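Local atomic coordinates of thiamine pyrophosphokinase (Candida albicans, PDB entry 2G9Z), a protein that catalyses the transfer of a pyrophosphate group from ATP to thiamine, yielding the cofactor thiamine pyrophosphate. Residues A[89-94]-A[153-158]; A[120-125]-A[164-169]. One frame throughout, in Å; residues are numbered along the deposited sequence.

Overall arrangement
Both contacts join the parallel part of the mixed sheet of the catalytic domain to helix 155-170: contact 1 at the helix's first turn, contact 2 near its far end. Their centres lie about 11 Å apart. Strands 86-90 and 122-125 are neighbours in that sheet, and D91 N probably donates a hydrogen bond to V124 O, 2.7 Å away. Contact 1 carries two of the four magnesium-binding aspartates, D91 and D155; strand 122-125 leads directly to the other two, D126 and D128. At the junction G125 CA packs 3.1 Å from D155 OD1. Contact 2 is removed from the ligand and ties the other end of the helix to the neighbouring strand 122-125.

Contact 1. Residues A[89-94]-A[153-158]; sequences CADGGA and YNDFTK. With MG (magnesium ion), chain C; VNP (3-[(4-amino-2-methylpyrimidin-5-yl)methyl]-5-(2-{[hydroxy(phosphonoamino)phosphoryl]oxy}ethyl)-4-methyl-1,3-thiazol-3-I um), chain H.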
loop_
_atom_site.group_PDB
_atom_site.type_symbol
_atom_site.label_atom_id
_atom_site.label_comp_id
_atom_site.label_asym_id
_atom_site.label_seq_id
_atom_site.Cartn_x
_atom_site.Cartn_y
_atom_site.Cartn_z
ATOM N N CYS A 89 -10.291 3.728 -18.985
ATOM C CA CYS A 89 -10.135 4.688 -17.899
ATOM C C CYS A 89 -11.199 4.396 -16.853
ATOM O O CYS A 89 -12.383 4.290 -17.172
ATOM C CB CYS A 89 -10.315 6.131 -18.379
ATOM S SG CYS A 89 -8.991 6.780 -19.390
ATOM N N ALA A 90 -10.777 4.243 -15.606
ATOM C CA ALA A 90 -11.720 4.000 -14.526
ATOM C C ALA A 90 -12.107 5.369 -13.971
ATOM O O ALA A 90 -11.327 5.992 -13.256
ATOM C CB ALA A 90 -11.068 3.145 -13.430
ATOM N N ASP A 91 -13.299 5.840 -14.331
ATOM C CA ASP A 91 -13.815 7.132 -13.874
ATOM C C ASP A 91 -12.754 8.232 -13.905
ATOM O O ASP A 91 -12.318 8.646 -14.977
ATOM C CB ASP A 91 -14.387 7.000 -12.457
ATOM C CG ASP A 91 -15.239 8.197 -12.048
ATOM O OD1 ASP A 91 -15.311 9.183 -12.803
ATOM O OD2 ASP A 91 -15.843 8.160 -10.963
ATOM N N GLY A 92 -12.338 8.691 -12.726
ATOM C CA GLY A 92 -11.336 9.742 -12.625
ATOM C C GLY A 92 -10.100 9.541 -13.482
ATOM O O GLY A 92 -9.411 10.503 -13.819
ATOM N N GLY A 93 -9.808 8.292 -13.829
ATOM C CA GLY A 93 -8.653 8.010 -14.663
ATOM C C GLY A 93 -8.695 8.786 -15.969
ATOM O O GLY A 93 -7.658 9.016 -16.595
ATOM N N ALA A 94 -9.893 9.190 -16.387
ATOM C CA ALA A 94 -10.046 9.961 -17.616
ATOM C C ALA A 94 -9.433 11.349 -17.428
ATOM O O ALA A 94 -8.798 11.882 -18.341
ATOM C CB ALA A 94 -11.524 10.077 -17.990
ATOM N N TYR A 153 -19.429 -2.388 -5.852
ATOM C CA TYR A 153 -18.239 -2.663 -6.661
ATOM C C TYR A 153 -17.574 -1.309 -6.929
ATOM O O TYR A 153 -18.272 -0.319 -7.138
ATOM C CB TYR A 153 -18.634 -3.277 -8.005
ATOM C CG TYR A 153 -19.378 -4.590 -7.929
ATOM C CD1 TYR A 153 -18.690 -5.801 -7.844
ATOM C CD2 TYR A 153 -20.773 -4.624 -7.978
ATOM C CE1 TYR A 153 -19.373 -7.018 -7.821
ATOM C CE2 TYR A 153 -21.467 -5.836 -7.952
ATOM C CZ TYR A 153 -20.758 -7.028 -7.877
ATOM O OH TYR A 153 -21.436 -8.225 -7.882
ATOM N N ASN A 154 -16.244 -1.249 -6.927
ATOM C CA ASN A 154 -15.573 0.022 -7.204
ATOM C C ASN A 154 -15.257 0.167 -8.694
ATOM O O ASN A 154 -15.450 -0.767 -9.476
ATOM C CB ASN A 154 -14.283 0.168 -6.378
ATOM C CG ASN A 154 -13.230 -0.870 -6.728
ATOM O OD1 ASN A 154 -13.292 -1.517 -7.774
ATOM N ND2 ASN A 154 -12.247 -1.024 -5.850
ATOM N N ASP A 155 -14.760 1.334 -9.086
ATOM C CA ASP A 155 -14.447 1.579 -10.483
ATOM C C ASP A 155 -13.423 0.618 -11.048
ATOM O O ASP A 155 -13.457 0.294 -12.234
ATOM C CB ASP A 155 -13.966 3.013 -10.668
ATOM C CG ASP A 155 -15.009 4.019 -10.262
ATOM O OD1 ASP A 155 -16.215 3.715 -10.398
ATOM O OD2 ASP A 155 -14.626 5.112 -9.811
ATOM N N PHE A 156 -12.502 0.176 -10.200
ATOM C CA PHE A 156 -11.476 -0.760 -10.631
ATOM C C PHE A 156 -12.116 -2.052 -11.114
ATOM O O PHE A 156 -11.862 -2.509 -12.231
ATOM C CB PHE A 156 -10.522 -1.085 -9.480
ATOM C CG PHE A 156 -9.487 -2.113 -9.835
ATOM C CD1 PHE A 156 -8.331 -1.751 -10.519
ATOM C CD2 PHE A 156 -9.691 -3.454 -9.529
ATOM C CE1 PHE A 156 -7.391 -2.712 -10.897
ATOM C CE2 PHE A 156 -8.755 -4.423 -9.906
ATOM C CZ PHE A 156 -7.604 -4.047 -10.591
ATOM N N THR A 157 -12.932 -2.646 -10.253
ATOM C CA THR A 157 -13.606 -3.898 -10.566
ATOM C C THR A 157 -14.538 -3.760 -11.765
ATOM O O THR A 157 -14.559 -4.622 -12.643
ATOM C CB THR A 157 -14.392 -4.409 -9.343
ATOM O OG1 THR A 157 -13.478 -4.639 -8.262
ATOM C CG2 THR A 157 -15.104 -5.713 -9.671
ATOM N N LYS A 158 -15.309 -2.678 -11.805
ATOM C CA LYS A 158 -16.214 -2.454 -12.926
ATOM C C LYS A 158 -15.420 -2.391 -14.223
ATOM O O LYS A 158 -15.872 -2.886 -15.256
ATOM C CB LYS A 158 -17.008 -1.160 -12.723
ATOM C CG LYS A 158 -18.003 -1.250 -11.568
ATOM C CD LYS A 158 -18.504 0.119 -11.140
ATOM C CE LYS A 158 -19.461 -0.005 -9.964
ATOM N NZ LYS A 158 -19.948 1.305 -9.464
HETATM MG MG MG C . -15.871 6.753 -9.089
HETATM O O2G VNP H . -16.410 6.268 -4.407
HETATM P PG VNP H . -14.807 6.157 -4.385
HETATM O O3G VNP H . -14.297 6.150 -2.996
HETATM O O1G VNP H . -14.264 7.425 -5.216
HETATM N N3B VNP H . -14.376 4.821 -5.204
HETATM P PB VNP H . -15.398 4.422 -6.399
HETATM O O2B VNP H . -14.821 3.295 -7.163
HETATM O O1B VNP H . -15.729 5.655 -7.148
HETATM O O1 VNP H . -16.728 3.926 -5.635
HETATM C C7 VNP H . -16.773 2.810 -4.740
HETATM C C12 VNP H . -18.199 2.260 -4.811
HETATM C C11 VNP H . -18.546 1.111 -3.860
HETATM C C10 VNP H . -18.866 1.493 -2.414
HETATM C CM4 VNP H . -19.504 2.830 -2.031
HETATM S S1 VNP H . -17.290 -0.184 -3.586
HETATM C C9 VNP H . -17.832 -0.484 -1.951
HETATM N N5 VNP H . -18.522 0.570 -1.510
HETATM C C7A VNP H . -18.818 0.778 -0.083
HETATM C C5A VNP H . -18.909 -0.522 0.721
HETATM C C6A VNP H . -17.958 -0.696 1.719
HETATM N N1A VNP H . -18.019 -1.728 2.542
HETATM C C2A VNP H . -18.997 -2.637 2.435
HETATM C CM2 VNP H . -19.058 -3.803 3.425
HETATM N N3A VNP H . -19.930 -2.517 1.480
HETATM C C4A VNP H . -19.909 -1.486 0.623
HETATM N N4A VNP H . -20.844 -1.409 -0.318
HETATM O O HOH W 1 -13.841 7.546 -8.172
#
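D91 OD2 is gripped twice: it binds magnesium at 2.3 Å and accepts a hydrogen bond from the backbone N of S129. Across the contact D155 OD2 reaches the same ion at 2.2 Å. Each carboxylate binds this ion through OD2 alone, their planes 75° apart, and the cation would be expected to offset the repulsion between them. D126, D128, the ligand's O1B and water 1 complete six ligands, and the water also donates to O1G of the ligand. Aspartate suits both places, since a short, acidic side chain puts a carboxylate oxygen on the ion close to the main chain. D91 opens the corner of a type II' turn running from A90 to G93. With CG anti to the backbone N (chi1 -166°), its carboxylate is placed at the ion beside D155, and the bonds from S129 N and, to OD1, from I130 N anchor it.

D155 serves the ligand in another way. Its backbone N donates to O2B of the thiamine diphosphate analogue over 2.7 Å, at 163°. This N belongs to the first turn of helix 155-170, whose dipole would probably favour the phosphate's negative charge. N154 caps that turn: its OD1 accepts from T157 N at 2.7 Å, nearly along the C=O axis, while T157 OG1 approaches from above the amide plane. A90 is small enough for its CB to pack 4.0 Å from D155 CB, which lets strand and helix come close.

Serines S312 and S314 and R316 of the second subunit also hold the ligand, so the pocket is shared between chains. Strand 86-90 runs between strands 64-68 and 122-125 in the sheet, its C-terminal end meeting the start of helix 155-170; helix 217-233 packs against N154, F156 and T157.

Contact 2. Residues A[120-125]-A[164-169]; sequences PDYIVG and QLHYQL
The CA atoms of Y122 on strand 122-125 and H166 on helix 155-170 stand 9.6 Å apart, so long side chains must span the gap. Y122 starts its side chain toward the helix with CG anti to its own carbonyl carbon (chi1 -61°), and its OH reaches H166. They meet at their edges as an oblique pair: Y122 OH lies in the plane of the imidazole and forms a short hydrogen bond of 2.6 Å with H166 ND1, in which either could be the donor. The ring planes stand at 79°, their centroids 5.4 Å apart. Tyrosine fits here because its ring can sit buried against C162 of the helix and K144 and I146 of the adjoining strand, while its hydroxyl is satisfied by H166 and by W176 NE1.

The imidazole is also steadied from within the helix, where H166 CD2 sits 3.7 Å above the centre of the Y167 ring. Beside the tyrosine, V124 packs on K158 and S159 of the same helix. Such packing of a helix across the parallel part of a mixed sheet is characteristic of the α/β fold of the thiamin pyrophosphokinase catalytic domain.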
loop_
_atom_site.group_PDB
_atom_site.type_symbol
_atom_site.label_atom_id
_atom_site.label_comp_id
_atom_site.label_asym_id
_atom_site.label_seq_id
_atom_site.Cartn_x
_atom_site.Cartn_y
_atom_site.Cartn_z
ATOM N N PRO A 120 -9.433 6.947 -25.081
ATOM C CA PRO A 120 -9.617 5.631 -24.469
ATOM C C PRO A 120 -10.790 4.875 -25.088
ATOM O O PRO A 120 -11.798 5.472 -25.476
ATOM C CB PRO A 120 -9.847 5.975 -23.001
ATOM C CG PRO A 120 -10.603 7.263 -23.089
ATOM C CD PRO A 120 -9.850 8.023 -24.164
ATOM N N ASP A 121 -10.648 3.559 -25.185
ATOM C CA ASP A 121 -11.698 2.720 -25.742
ATOM C C ASP A 121 -12.939 2.742 -24.859
ATOM O O ASP A 121 -14.061 2.845 -25.355
ATOM C CB ASP A 121 -11.189 1.290 -25.893
ATOM C CG ASP A 121 -10.122 1.169 -26.958
ATOM O OD1 ASP A 121 -10.486 0.971 -28.135
ATOM O OD2 ASP A 121 -8.923 1.292 -26.621
ATOM N N TYR A 122 -12.733 2.652 -23.547
ATOM C CA TYR A 122 -13.836 2.651 -22.592
ATOM C C TYR A 122 -13.546 3.547 -21.392
ATOM O O TYR A 122 -12.398 3.692 -20.974
ATOM C CB TYR A 122 -14.083 1.236 -22.049
ATOM C CG TYR A 122 -14.454 0.176 -23.061
ATOM C CD1 TYR A 122 -15.793 -0.101 -23.358
ATOM C CD2 TYR A 122 -13.471 -0.589 -23.684
ATOM C CE1 TYR A 122 -16.138 -1.120 -24.246
ATOM C CE2 TYR A 122 -13.803 -1.607 -24.579
ATOM C CZ TYR A 122 -15.137 -1.866 -24.851
ATOM O OH TYR A 122 -15.460 -2.876 -25.722
ATOM N N ILE A 123 -14.600 4.141 -20.846
ATOM C CA ILE A 123 -14.508 4.965 -19.646
ATOM C C ILE A 123 -15.638 4.410 -18.791
ATOM O O ILE A 123 -16.803 4.515 -19.173
ATOM C CB ILE A 123 -14.775 6.452 -19.928
ATOM C CG1 ILE A 123 -13.654 7.032 -20.795
ATOM C CG2 ILE A 123 -14.877 7.210 -18.610
ATOM C CD1 ILE A 123 -13.847 8.498 -21.144
ATOM N N VAL A 124 -15.304 3.798 -17.656
ATOM C CA VAL A 124 -16.331 3.203 -16.809
ATOM C C VAL A 124 -16.255 3.538 -15.320
ATOM O O VAL A 124 -15.217 3.967 -14.820
ATOM C CB VAL A 124 -16.360 1.648 -16.991
ATOM C CG1 VAL A 124 -15.374 1.223 -18.077
ATOM C CG2 VAL A 124 -16.075 0.936 -15.686
ATOM N N GLY A 125 -17.374 3.336 -14.628
ATOM C CA GLY A 125 -17.434 3.602 -13.199
ATOM C C GLY A 125 -18.714 4.316 -12.817
ATOM O O GLY A 125 -19.624 4.445 -13.640
ATOM N N GLN A 164 -12.911 -7.824 -19.349
ATOM C CA GLN A 164 -13.196 -9.235 -19.551
ATOM C C GLN A 164 -14.350 -9.412 -20.528
ATOM O O GLN A 164 -14.298 -10.270 -21.414
ATOM C CB GLN A 164 -13.526 -9.900 -18.217
ATOM C CG GLN A 164 -12.311 -10.095 -17.327
ATOM C CD GLN A 164 -12.645 -10.802 -16.036
ATOM O OE1 GLN A 164 -13.314 -10.246 -15.166
ATOM N NE2 GLN A 164 -12.189 -12.042 -15.909
ATOM N N LEU A 165 -15.384 -8.592 -20.369
ATOM C CA LEU A 165 -16.543 -8.659 -21.247
ATOM C C LEU A 165 -16.186 -8.236 -22.668
ATOM O O LEU A 165 -16.706 -8.796 -23.633
ATOM C CB LEU A 165 -17.675 -7.786 -20.695
ATOM C CG LEU A 165 -18.356 -8.382 -19.459
ATOM C CD1 LEU A 165 -19.348 -7.394 -18.874
ATOM C CD2 LEU A 165 -19.062 -9.678 -19.850
ATOM N N HIS A 166 -15.299 -7.255 -22.800
ATOM C CA HIS A 166 -14.882 -6.788 -24.119
ATOM C C HIS A 166 -14.315 -7.921 -24.970
ATOM O O HIS A 166 -14.687 -8.078 -26.127
ATOM C CB HIS A 166 -13.813 -5.701 -24.001
ATOM C CG HIS A 166 -13.090 -5.431 -25.286
ATOM N ND1 HIS A 166 -13.566 -4.564 -26.244
ATOM C CD2 HIS A 166 -11.941 -5.950 -25.786
ATOM C CE1 HIS A 166 -12.744 -4.558 -27.278
ATOM N NE2 HIS A 166 -11.750 -5.390 -27.026
ATOM N N TYR A 167 -13.402 -8.697 -24.395
ATOM C CA TYR A 167 -12.775 -9.800 -25.116
ATOM C C TYR A 167 -13.716 -10.970 -25.359
ATOM O O TYR A 167 -13.364 -11.934 -26.041
ATOM C CB TYR A 167 -11.519 -10.260 -24.375
ATOM C CG TYR A 167 -10.353 -9.324 -24.598
ATOM C CD1 TYR A 167 -9.681 -9.305 -25.821
ATOM C CD2 TYR A 167 -9.966 -8.410 -23.619
ATOM C CE1 TYR A 167 -8.657 -8.397 -26.068
ATOM C CE2 TYR A 167 -8.939 -7.490 -23.857
ATOM C CZ TYR A 167 -8.293 -7.489 -25.087
ATOM O OH TYR A 167 -7.303 -6.572 -25.354
ATOM N N GLN A 168 -14.919 -10.879 -24.812
ATOM C CA GLN A 168 -15.898 -11.934 -25.005
ATOM C C GLN A 168 -16.960 -11.518 -26.014
ATOM O O GLN A 168 -17.323 -12.290 -26.903
ATOM C CB GLN A 168 -16.584 -12.288 -23.684
ATOM C CG GLN A 168 -15.692 -12.962 -22.659
ATOM C CD GLN A 168 -15.053 -14.229 -23.190
ATOM O OE1 GLN A 168 -15.732 -15.098 -23.742
ATOM N NE2 GLN A 168 -13.741 -14.345 -23.016
ATOM N N LEU A 169 -17.431 -10.282 -25.884
ATOM C CA LEU A 169 -18.503 -9.773 -26.732
ATOM C C LEU A 169 -18.188 -8.725 -27.798
ATOM O O LEU A 169 -18.858 -8.677 -28.830
ATOM C CB LEU A 169 -19.619 -9.227 -25.837
ATOM C CG LEU A 169 -20.552 -10.201 -25.108
ATOM C CD1 LEU A 169 -19.809 -11.439 -24.651
ATOM C CD2 LEU A 169 -21.184 -9.480 -23.929
#